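Local coordinates for uncharacterized protein (Acinetobacter baumannii, PDB 5D66) that is of unknown function but folds as an ankyrin repeat domain, a scaffold that in its relatives commonly binds other proteins, at residues D172-P176 with L177-R181; E187-K190 with L191-A195. All blocks are in the same frame, centred on the assembly; numbering follows the deposited sequence.

How the contacts relate
Both contacts are local, and they follow one another in series, neither nested nor crossed. From the N terminus, the chain first runs through ten helices. After helix 150-162 a loop leads into contact 1, where 172-176 turns into the start of helix 176-183. A short turn reverses the chain into helix 186-194, whose residues 187-194, with Ala-195 just beyond, make contact 2. The contact centres are about 12 Å apart. The two contacts meet directly: Arg-181 forms a salt bridge with Glu-189, and Leu-177 CD1 packs 3.8 Å from Glu-189 CG. Together they tie the last two helices of this ankyrin stack to each other.

Contact 1: D172-P176 with L177-R181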
# COMPACT_ATOMS: atom_id res chain seq x y z
N ASP A 172 9.47 5.12 -21.46
CA ASP A 172 9.51 5.41 -22.88
C ASP A 172 9.44 6.92 -23.15
O ASP A 172 9.26 7.35 -24.31
CB ASP A 172 8.33 4.70 -23.56
CG ASP A 172 8.21 3.23 -23.14
OD1 ASP A 172 9.28 2.54 -23.09
OD2 ASP A 172 7.07 2.79 -22.84
N GLY A 173 9.59 7.72 -22.09
CA GLY A 173 9.64 9.16 -22.23
C GLY A 173 8.28 9.85 -22.32
O GLY A 173 8.23 11.07 -22.56
N ILE A 174 7.18 9.12 -22.14
CA ILE A 174 5.85 9.70 -22.23
C ILE A 174 5.47 10.31 -20.89
O ILE A 174 5.49 9.62 -19.85
CB ILE A 174 4.86 8.74 -22.76
CG1 ILE A 174 5.32 8.21 -24.11
CG2 ILE A 174 3.49 9.40 -22.86
CD1 ILE A 174 4.42 7.19 -24.65
N THR A 175 5.14 11.59 -20.91
CA THR A 175 4.90 12.33 -19.70
C THR A 175 3.48 12.10 -19.17
O THR A 175 2.55 11.72 -19.93
CB THR A 175 5.11 13.81 -19.99
OG1 THR A 175 4.12 14.23 -20.90
CG2 THR A 175 6.55 14.13 -20.44
N PRO A 176 3.25 12.42 -17.89
CA PRO A 176 1.86 12.44 -17.40
C PRO A 176 0.92 13.27 -18.29
O PRO A 176 -0.19 12.82 -18.56
CB PRO A 176 2.07 13.03 -16.00
CG PRO A 176 3.41 12.52 -15.59
CD PRO A 176 4.22 12.65 -16.81
N LEU A 177 1.36 14.46 -18.71
CA LEU A 177 0.52 15.31 -19.55
C LEU A 177 0.16 14.62 -20.85
O LEU A 177 -1.01 14.64 -21.27
CB LEU A 177 1.25 16.61 -19.80
CG LEU A 177 0.49 17.64 -20.65
CD1 LEU A 177 -0.81 18.01 -20.01
CD2 LEU A 177 1.37 18.85 -20.89
N GLN A 178 1.13 14.03 -21.52
CA GLN A 178 0.84 13.33 -22.76
C GLN A 178 -0.10 12.15 -22.54
O GLN A 178 -1.02 11.93 -23.32
CB GLN A 178 2.12 12.93 -23.47
CG GLN A 178 1.84 12.41 -24.89
CD GLN A 178 1.06 13.42 -25.79
OE1 GLN A 178 1.52 14.55 -26.01
NE2 GLN A 178 -0.17 13.05 -26.19
N HIS A 179 0.13 11.39 -21.48
CA HIS A 179 -0.76 10.30 -21.15
C HIS A 179 -2.19 10.76 -20.96
O HIS A 179 -3.15 10.10 -21.41
CB HIS A 179 -0.28 9.51 -19.94
CG HIS A 179 0.80 8.53 -20.25
ND1 HIS A 179 0.60 7.48 -21.11
CD2 HIS A 179 2.05 8.40 -19.78
CE1 HIS A 179 1.66 6.71 -21.15
NE2 HIS A 179 2.57 7.27 -20.38
N ALA A 180 -2.38 11.87 -20.26
CA ALA A 180 -3.72 12.42 -20.05
C ALA A 180 -4.34 12.87 -21.38
O ALA A 180 -5.54 12.63 -21.66
CB ALA A 180 -3.65 13.54 -19.07
N ARG A 181 -3.55 13.55 -22.19
CA ARG A 181 -4.04 14.08 -23.47
C ARG A 181 -4.45 12.95 -24.40
O ARG A 181 -5.47 13.02 -25.08
CB ARG A 181 -2.97 14.97 -24.08
CG ARG A 181 -2.91 16.35 -23.50
CD ARG A 181 -1.77 17.16 -23.96
NE ARG A 181 -1.90 18.54 -23.49
CZ ARG A 181 -0.94 19.45 -23.62
NH1 ARG A 181 0.25 19.13 -24.16
NH2 ARG A 181 -1.15 20.68 -23.22
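His-179 folds back over the turn that starts its helix and meets Thr-175 and Ile-174. Its CB lies 3.6 Å from Thr-175 O. From there the ring reaches back along the incoming loop, with CG anti to the carbonyl carbon (chi1 -79°). CD2 approaches Thr-175 O at 3.4 Å. The methyl CG2 of Ile-174 sits over the centre of one ring face, 3.5 Å from the ring centroid, in a CH-pi contact. CG, ND1 and CE1 of the ring all lie beneath this methyl. At the tip, NE2 is hydrogen-bonded to Asp-170 OD2. Asp-170 OD1 also accepts from Ile-174 N, so one carboxylate holds both the ring and the residue that covers it. This carboxylate would probably favour a proton on NE2.

Thr-175 is the N-cap of the helix. Its chi1 of 66° puts OG1 between the backbone N and the carbonyl carbon, where it accepts from Gln-178 N at 3.1 Å. The bond is nearly straight, 167° at the hydrogen. Regular helix bonding starts here, with His-179 N to Thr-175 O at 2.9 Å. The sequence Thr-Pro-Leu-Gln is a variant of the Thr-Pro-Leu-His tetrapeptide of ankyrin repeats. Gln-178 takes the usual histidine place, and its NE2 is hydrogen-bonded to Thr-182 OG1.

Pro-176 and His-179 pack against helix 138-144, at Leu-140; the His-179 side chain also meets Ile-143 and Ile-144. Leu-177 and Ala-180 pack against helix 186-194.

Contact 2: E187-K190 with L191-A195; sequences EIEK and LLLVA
The carboxylate of Glu-189 is the flat group that meets the other segment, with OE2 4.1 Å from Leu-193 CD1. This methyl lies obliquely, off one side of the carboxylate plane. Arg-181 NE reaches OE2 from the other side of that plane, in a salt bridge. Glu-189 is extended, with CG anti to the backbone N (chi1 177°). CG runs beside Leu-193 and comes 3.9 Å from its CD1. Ile-188 and Leu-192 pair likewise one residue earlier, lying alongside each other, with CG2 and CD1 3.8 Å apart.

Leu-191, Leu-192 and Leu-193 share one shape. Each folds back over the carbonyl four residues before it; Leu-192 CG, for example, is 3.4 Å from Ile-188 O. The same carbonyls take the helix bonds, as in Leu-193 N to Glu-189 O at 2.9 Å. The last such bond across the contact is Val-194 N to Lys-190 O at 3.1 Å.

These i to i+4 contacts run along the second helix of the chain's last ankyrin helix-turn-helix pair. Leu-191 and Leu-192 pack on Leu-160 of helix 150-162. Ile-188 and Leu-192 also reach Ile-143 of helix 138-144. On a different side, Leu-193 rests on Leu-177 and Arg-181 of helix 176-183.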
# COMPACT_ATOMS: atom_id res chain seq x y z
N GLU A 187 -10.01 16.88 -17.20
CA GLU A 187 -9.83 17.33 -15.81
C GLU A 187 -8.39 17.08 -15.34
O GLU A 187 -7.74 18.00 -14.80
CB GLU A 187 -10.86 16.68 -14.86
CG GLU A 187 -12.28 16.87 -15.26
CD GLU A 187 -12.87 15.92 -16.29
OE1 GLU A 187 -12.12 15.11 -16.92
OE2 GLU A 187 -14.04 16.06 -16.63
N ILE A 188 -7.91 15.84 -15.55
CA ILE A 188 -6.55 15.53 -15.18
C ILE A 188 -5.53 16.41 -15.95
O ILE A 188 -4.56 16.88 -15.38
CB ILE A 188 -6.28 14.03 -15.38
CG1 ILE A 188 -7.03 13.26 -14.29
CG2 ILE A 188 -4.76 13.77 -15.41
CD1 ILE A 188 -7.06 11.75 -14.47
N GLU A 189 -5.77 16.65 -17.27
CA GLU A 189 -4.92 17.56 -18.03
C GLU A 189 -4.82 18.94 -17.37
O GLU A 189 -3.74 19.51 -17.25
CB GLU A 189 -5.37 17.64 -19.48
CG GLU A 189 -4.56 18.62 -20.28
CD GLU A 189 -5.03 18.80 -21.70
OE1 GLU A 189 -6.17 18.36 -22.00
OE2 GLU A 189 -4.32 19.44 -22.49
N LYS A 190 -5.98 19.47 -17.00
CA LYS A 190 -5.98 20.81 -16.39
C LYS A 190 -5.25 20.83 -15.06
O LYS A 190 -4.47 21.75 -14.81
CB LYS A 190 -7.37 21.35 -16.26
CG LYS A 190 -7.98 21.75 -17.61
CD LYS A 190 -9.38 22.31 -17.52
CE LYS A 190 -9.35 23.72 -17.28
NZ LYS A 190 -9.05 24.53 -18.54
N LEU A 191 -5.45 19.81 -14.23
CA LEU A 191 -4.71 19.70 -12.98
C LEU A 191 -3.22 19.63 -13.17
O LEU A 191 -2.46 20.29 -12.47
CB LEU A 191 -5.17 18.43 -12.23
CG LEU A 191 -6.58 18.48 -11.68
CD1 LEU A 191 -7.08 17.09 -11.28
CD2 LEU A 191 -6.68 19.41 -10.47
N LEU A 192 -2.77 18.85 -14.17
CA LEU A 192 -1.36 18.72 -14.50
C LEU A 192 -0.76 20.06 -14.96
O LEU A 192 0.33 20.46 -14.56
CB LEU A 192 -1.16 17.67 -15.56
CG LEU A 192 -1.28 16.23 -15.05
CD1 LEU A 192 -1.39 15.26 -16.19
CD2 LEU A 192 -0.11 15.85 -14.20
N LEU A 193 -1.46 20.74 -15.87
CA LEU A 193 -0.96 22.01 -16.43
C LEU A 193 -0.77 23.06 -15.32
O LEU A 193 0.25 23.72 -15.30
CB LEU A 193 -1.88 22.54 -17.51
CG LEU A 193 -1.80 21.76 -18.83
CD1 LEU A 193 -3.00 22.13 -19.68
CD2 LEU A 193 -0.49 21.93 -19.56
N VAL A 194 -1.70 23.17 -14.39
CA VAL A 194 -1.52 24.18 -13.37
C VAL A 194 -0.36 23.79 -12.40
O VAL A 194 0.23 24.66 -11.81
CB VAL A 194 -2.88 24.59 -12.67
CG1 VAL A 194 -3.98 25.00 -13.70
CG2 VAL A 194 -3.41 23.46 -11.84
N ALA A 195 -0.03 22.50 -12.30
CA ALA A 195 1.11 22.03 -11.53
C ALA A 195 2.45 22.19 -12.26
O ALA A 195 3.48 21.79 -11.70
CB ALA A 195 0.88 20.55 -11.18